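Local coordinates for B12-binding domain-containing protein (Kitasatospora setae, PDB 6WTE) that binds cobalamin and a [4Fe-4S] cluster and, as the radical SAM enzyme TsrM, acts as a methyltransferase by what is described as a non-radical route, at residues Leu194-Arg199 / Leu249-Asp254; Gln437-Asp442 / Asp490-Trp495. One frame throughout, in Å; residues are numbered along the deposited sequence. Where two conformers were deposited one is given.

How the contacts relate
Contact 1 closes before contact 2 opens along the chain, and the two lie on opposite sides of the chain's centre, about 46 Å between centres and about 33 Å between nearest atoms, so neither touches the other. At 194-199 / 249-254, the loop between strand 174-175 and helix 209-214 is laid on helix 249-261 of the radical SAM region. At 437-442 / 490-495, the loop after strand 436-437 meets the start of helix 491-503. Strand 436-437 pairs with 475-476, itself antiparallel to 404-412 of the curled sheet that includes 266-269, the strand following helix 249-261. The two contacts therefore join separate peripheral parts of the chain.

Contact 1: Leu194-Arg199 / Leu249-Asp254; sequences LSVYRR and LASVVD
V196 and S251 bring their backbones closest, CA to CA 4.8 Å, where the non-regular segment 194-199 passes the first turns of helix 249-261. S251 suits this place because its side chain is short and ends in a donor: CB points toward the loop, and OG gives its proton to L194 O at 2.6 Å. The donor approaches at a C=O...OG angle of 154°, tilted 26° from the carbonyl plane. OG lies beside its own backbone N (chi1 -62°), which carries it to that carbonyl, while S251 CB packs 3.7 Å from S195 O. The helix belongs to the radical SAM core, whereas R198 on the loop forms salt bridges with E30 and D31 at the end of helix 20-31 of the B12-binding domain, so the loop runs between the two domains. V196 supplies the apolar part. Its CG2 lies 3.6 Å from S251 CA and 3.7 Å from D254 CB, one methyl of the beta-branched side chain resting between two residues three apart on the same helix face. D254 meets it with CB, while OD1 forms a salt bridge with R291 of helix 278-294.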
loop_
_atom_site.group_PDB
_atom_site.type_symbol
_atom_site.label_atom_id
_atom_site.label_comp_id
_atom_site.label_asym_id
_atom_site.label_seq_id
_atom_site.Cartn_x
_atom_site.Cartn_y
_atom_site.Cartn_z
ATOM N N LEU A 194 -5.301 20.289 6.112
ATOM C CA LEU A 194 -5.393 21.143 7.287
ATOM C C LEU A 194 -5.631 20.376 8.578
ATOM O O LEU A 194 -4.980 20.656 9.588
ATOM C CB LEU A 194 -6.517 22.176 7.098
ATOM C CG LEU A 194 -6.360 23.146 5.928
ATOM C CD1 LEU A 194 -7.577 24.047 5.804
ATOM C CD2 LEU A 194 -5.100 23.975 6.106
ATOM N N SER A 195 -6.550 19.417 8.581
ATOM C CA SER A 195 -7.043 18.881 9.842
ATOM C C SER A 195 -6.032 17.952 10.497
ATOM O O SER A 195 -5.204 17.320 9.835
ATOM C CB SER A 195 -8.348 18.111 9.638
ATOM O OG SER A 195 -9.271 18.849 8.859
ATOM N N VAL A 196 -6.122 17.872 11.821
ATOM C CA VAL A 196 -5.526 16.772 12.568
ATOM C C VAL A 196 -6.477 15.589 12.460
ATOM O O VAL A 196 -7.659 15.702 12.796
ATOM C CB VAL A 196 -5.290 17.162 14.034
ATOM C CG1 VAL A 196 -4.822 15.959 14.835
ATOM C CG2 VAL A 196 -4.297 18.313 14.130
ATOM N N TYR A 197 -5.978 14.458 11.978
ATOM C CA TYR A 197 -6.818 13.271 11.879
ATOM C C TYR A 197 -6.961 12.670 13.272
ATOM O O TYR A 197 -5.959 12.384 13.934
ATOM C CB TYR A 197 -6.227 12.263 10.895
ATOM C CG TYR A 197 -5.899 12.831 9.521
ATOM C CD1 TYR A 197 -6.627 13.890 8.973
ATOM C CD2 TYR A 197 -4.845 12.315 8.780
ATOM C CE1 TYR A 197 -6.305 14.410 7.723
ATOM C CE2 TYR A 197 -4.531 12.815 7.536
ATOM C CZ TYR A 197 -5.254 13.865 7.013
ATOM O OH TYR A 197 -4.913 14.358 5.767
ATOM N N ARG A 198 -8.197 12.531 13.745
ATOM C CA ARG A 198 -8.419 12.068 15.108
ATOM C C ARG A 198 -8.196 10.561 15.178
ATOM O O ARG A 198 -8.794 9.795 14.413
ATOM C CB ARG A 198 -9.812 12.468 15.591
ATOM C CG ARG A 198 -9.923 13.978 15.819
ATOM C CD ARG A 198 -11.245 14.406 16.438
ATOM N NE ARG A 198 -12.357 14.284 15.502
ATOM C CZ ARG A 198 -12.742 15.237 14.658
ATOM N NH1 ARG A 198 -12.108 16.403 14.626
ATOM N NH2 ARG A 198 -13.771 15.024 13.846
ATOM N N ARG A 199 -7.299 10.146 16.067
ATOM C CA ARG A 199 -6.920 8.747 16.231
ATOM C C ARG A 199 -7.362 8.324 17.621
ATOM O O ARG A 199 -6.776 8.755 18.619
ATOM C CB ARG A 199 -5.415 8.550 16.050
ATOM C CG ARG A 199 -4.813 9.359 14.905
ATOM C CD ARG A 199 -5.386 8.944 13.534
ATOM N NE ARG A 199 -5.013 7.582 13.160
ATOM C CZ ARG A 199 -3.796 7.226 12.754
ATOM N NH1 ARG A 199 -2.830 8.136 12.679
ATOM N NH2 ARG A 199 -3.541 5.962 12.430
ATOM N N LEU A 249 2.324 21.134 8.861
ATOM C CA LEU A 249 3.311 20.523 9.746
ATOM C C LEU A 249 2.777 20.409 11.167
ATOM O O LEU A 249 2.917 19.362 11.808
ATOM C CB LEU A 249 4.599 21.345 9.722
ATOM C CG LEU A 249 5.290 21.431 8.359
ATOM C CD1 LEU A 249 6.335 22.537 8.378
ATOM C CD2 LEU A 249 5.920 20.103 7.995
ATOM N N ALA A 250 2.132 21.465 11.662
ATOM C CA ALA A 250 1.618 21.434 13.027
ATOM C C ALA A 250 0.550 20.361 13.202
ATOM O O ALA A 250 0.462 19.746 14.272
ATOM C CB ALA A 250 1.058 22.801 13.410
ATOM N N SER A 251 -0.264 20.120 12.169
ATOM C CA SER A 251 -1.306 19.102 12.274
ATOM C C SER A 251 -0.708 17.703 12.312
ATOM O O SER A 251 -1.157 16.854 13.093
ATOM C CB SER A 251 -2.293 19.227 11.110
ATOM O OG SER A 251 -2.950 20.486 11.137
ATOM N N VAL A 252 0.296 17.440 11.470
ATOM C CA VAL A 252 0.962 16.137 11.489
ATOM C C VAL A 252 1.556 15.864 12.866
ATOM O O VAL A 252 1.354 14.792 13.446
ATOM C CB VAL A 252 2.046 16.063 10.398
ATOM C CG1 VAL A 252 2.684 14.693 10.394
ATOM C CG2 VAL A 252 1.453 16.361 9.034
ATOM N N VAL A 253 2.310 16.825 13.406
ATOM C CA VAL A 253 2.968 16.575 14.683
ATOM C C VAL A 253 1.944 16.486 15.815
ATOM O O VAL A 253 2.114 15.693 16.747
ATOM C CB VAL A 253 4.050 17.636 14.964
ATOM C CG1 VAL A 253 4.800 17.284 16.236
ATOM C CG2 VAL A 253 5.027 17.721 13.783
ATOM N N ASP A 254 0.869 17.287 15.757
ATOM C CA ASP A 254 -0.224 17.135 16.722
ATOM C C ASP A 254 -0.753 15.704 16.734
ATOM O O ASP A 254 -0.997 15.125 17.803
ATOM C CB ASP A 254 -1.384 18.085 16.392
ATOM C CG ASP A 254 -1.172 19.501 16.902
ATOM O OD1 ASP A 254 -0.135 19.791 17.537
ATOM O OD2 ASP A 254 -2.082 20.329 16.674
#

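Contact 2: Gln437-Asp442 / Asp490-Trp495; sequences QSNTAD and DPEERW
Q437 and N439 reach from the end of strand 436-437 and the type I beta turn S438-A441 to the first turn of helix 491-503, where W495 presents the edge of its indole. The strand pairs antiparallel with 475-476 at the margin of the radical SAM sheet. The tight part is polar. W495 NE1 gives a weak hydrogen bond to Q437 OE1, 3.1 Å long and bent to 142°, with the amide and ring planes nearly perpendicular. N439 OD1 sits in the indole plane at the same edge, 3.2 Å from W495 CD1. Two amides suit this place because one can hold the other: Q437 NE2 donates to N439 OD1 at 2.9 Å, almost straight and in the carbonyl plane. With chi1 at -167° Q437 CG points away from the backbone N, and the bend at chi2 (-85°) swings the amide to the indole edge; its OE1 also accepts from Q79. With an alanine here in place of glutamine, W495 NE1 would probably lose this acceptor and N439 OD1 the donor that helps hold its amide. F477 meets the buried indole ring, and A76 and F77 also touch W495.

The outer side is looser and more exposed. P491, well suited to a helix's first turn since it needs no backbone N-H, lays CB 3.6 Å from Q437 NE2 and CG 3.7 Å from N439 O. E492, its carboxylate turned steeply to the N439 amide, meets it mainly through CG, 3.8 Å from N439 ND2.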
loop_
_atom_site.group_PDB
_atom_site.type_symbol
_atom_site.label_atom_id
_atom_site.label_comp_id
_atom_site.label_asym_id
_atom_site.label_seq_id
_atom_site.Cartn_x
_atom_site.Cartn_y
_atom_site.Cartn_z
ATOM N N GLN A 437 2.559 -13.581 -17.496
ATOM C CA GLN A 437 2.313 -14.856 -16.837
ATOM C C GLN A 437 1.122 -14.729 -15.899
ATOM O O GLN A 437 0.898 -13.681 -15.290
ATOM C CB GLN A 437 3.551 -15.314 -16.047
ATOM C CG GLN A 437 3.540 -16.772 -15.572
ATOM C CD GLN A 437 2.804 -16.989 -14.246
ATOM O OE1 GLN A 437 2.539 -16.047 -13.501
ATOM N NE2 GLN A 437 2.480 -18.241 -13.953
ATOM N N SER A 438 0.372 -15.821 -15.775
ATOM C CA SER A 438 -0.628 -15.949 -14.724
ATOM C C SER A 438 -0.800 -17.422 -14.399
ATOM O O SER A 438 -0.849 -18.258 -15.306
ATOM C CB SER A 438 -1.982 -15.353 -15.122
ATOM O OG SER A 438 -2.898 -15.489 -14.047
ATOM N N ASN A 439 -0.899 -17.731 -13.101
ATOM C CA ASN A 439 -1.002 -19.122 -12.675
ATOM C C ASN A 439 -2.272 -19.798 -13.163
ATOM O O ASN A 439 -2.301 -21.028 -13.261
ATOM C CB ASN A 439 -0.955 -19.223 -11.153
ATOM C CG ASN A 439 0.391 -18.840 -10.583
ATOM O OD1 ASN A 439 1.377 -18.719 -11.310
ATOM N ND2 ASN A 439 0.442 -18.661 -9.274
ATOM N N THR A 440 -3.327 -19.033 -13.441
ATOM C CA THR A 440 -4.613 -19.583 -13.852
ATOM C C THR A 440 -4.933 -19.290 -15.315
ATOM O O THR A 440 -6.092 -19.399 -15.727
ATOM C CB THR A 440 -5.720 -19.048 -12.945
ATOM O OG1 THR A 440 -5.708 -17.618 -12.986
ATOM C CG2 THR A 440 -5.490 -19.498 -11.511
ATOM N N ALA A 441 -3.934 -18.911 -16.105
ATOM C CA ALA A 441 -4.175 -18.559 -17.499
ATOM C C ALA A 441 -4.505 -19.797 -18.322
ATOM O O ALA A 441 -3.802 -20.810 -18.258
ATOM C CB ALA A 441 -2.959 -17.847 -18.086
ATOM N N ASP A 442 -5.580 -19.711 -19.103
ATOM C CA ASP A 442 -5.922 -20.757 -20.061
ATOM C C ASP A 442 -5.503 -20.255 -21.440
ATOM O O ASP A 442 -6.292 -19.695 -22.201
ATOM C CB ASP A 442 -7.410 -21.087 -19.995
ATOM C CG ASP A 442 -7.757 -22.363 -20.736
ATOM O OD1 ASP A 442 -6.830 -23.029 -21.248
ATOM O OD2 ASP A 442 -8.958 -22.702 -20.807
ATOM N N ASP A 490 4.019 -26.997 -14.624
ATOM C CA ASP A 490 2.942 -26.241 -14.010
ATOM C C ASP A 490 3.397 -24.801 -13.782
ATOM O O ASP A 490 4.571 -24.552 -13.485
ATOM C CB ASP A 490 2.524 -26.851 -12.673
ATOM C CG ASP A 490 1.908 -28.228 -12.811
ATOM O OD1 ASP A 490 1.377 -28.563 -13.894
ATOM O OD2 ASP A 490 1.944 -28.976 -11.812
ATOM N N PRO A 491 2.487 -23.837 -13.919
ATOM C CA PRO A 491 2.843 -22.439 -13.620
ATOM C C PRO A 491 3.457 -22.244 -12.244
ATOM O O PRO A 491 4.448 -21.516 -12.115
ATOM C CB PRO A 491 1.497 -21.712 -13.752
ATOM C CG PRO A 491 0.732 -22.532 -14.732
ATOM C CD PRO A 491 1.130 -23.960 -14.483
ATOM N N GLU A 492 2.903 -22.873 -11.205
ATOM C CA GLU A 492 3.481 -22.711 -9.876
ATOM C C GLU A 492 4.819 -23.426 -9.740
ATOM O O GLU A 492 5.610 -23.071 -8.859
ATOM C CB GLU A 492 2.503 -23.201 -8.808
ATOM C CG GLU A 492 1.279 -22.310 -8.661
ATOM C CD GLU A 492 0.498 -22.583 -7.389
ATOM O OE1 GLU A 492 0.327 -23.768 -7.032
ATOM O OE2 GLU A 492 0.062 -21.608 -6.743
ATOM N N GLU A 493 5.098 -24.407 -10.601
ATOM C CA GLU A 493 6.382 -25.096 -10.548
ATOM C C GLU A 493 7.506 -24.198 -11.050
ATOM O O GLU A 493 8.615 -24.218 -10.499
ATOM C CB GLU A 493 6.320 -26.387 -11.361
ATOM C CG GLU A 493 7.400 -27.399 -11.002
ATOM C CD GLU A 493 7.298 -27.854 -9.558
ATOM O OE1 GLU A 493 8.317 -27.792 -8.838
ATOM O OE2 GLU A 493 6.190 -28.257 -9.140
ATOM N N ARG A 494 7.248 -23.414 -12.102
ATOM C CA ARG A 494 8.252 -22.468 -12.577
ATOM C C ARG A 494 8.546 -21.408 -11.525
ATOM O O ARG A 494 9.705 -21.024 -11.327
ATOM C CB ARG A 494 7.794 -21.810 -13.878
ATOM C CG ARG A 494 7.681 -22.751 -15.059
ATOM C CD ARG A 494 7.685 -21.966 -16.362
ATOM N NE ARG A 494 7.215 -22.763 -17.491
ATOM C CZ ARG A 494 7.988 -23.559 -18.222
ATOM N NH1 ARG A 494 7.467 -24.240 -19.235
ATOM N NH2 ARG A 494 9.280 -23.677 -17.942
ATOM N N TRP A 495 7.506 -20.910 -10.848
ATOM C CA TRP A 495 7.743 -19.956 -9.770
ATOM C C TRP A 495 8.579 -20.586 -8.665
ATOM O O TRP A 495 9.485 -19.947 -8.121
ATOM C CB TRP A 495 6.421 -19.449 -9.192
ATOM C CG TRP A 495 5.723 -18.389 -9.991
ATOM C CD1 TRP A 495 4.495 -18.483 -10.579
ATOM C CD2 TRP A 495 6.205 -17.068 -10.275
ATOM N NE1 TRP A 495 4.180 -17.303 -11.213
ATOM C CE2 TRP A 495 5.216 -16.420 -11.046
ATOM C CE3 TRP A 495 7.380 -16.373 -9.963
ATOM C CZ2 TRP A 495 5.364 -15.111 -11.504
ATOM C CZ3 TRP A 495 7.523 -15.071 -10.419
ATOM C CH2 TRP A 495 6.523 -14.454 -11.178
#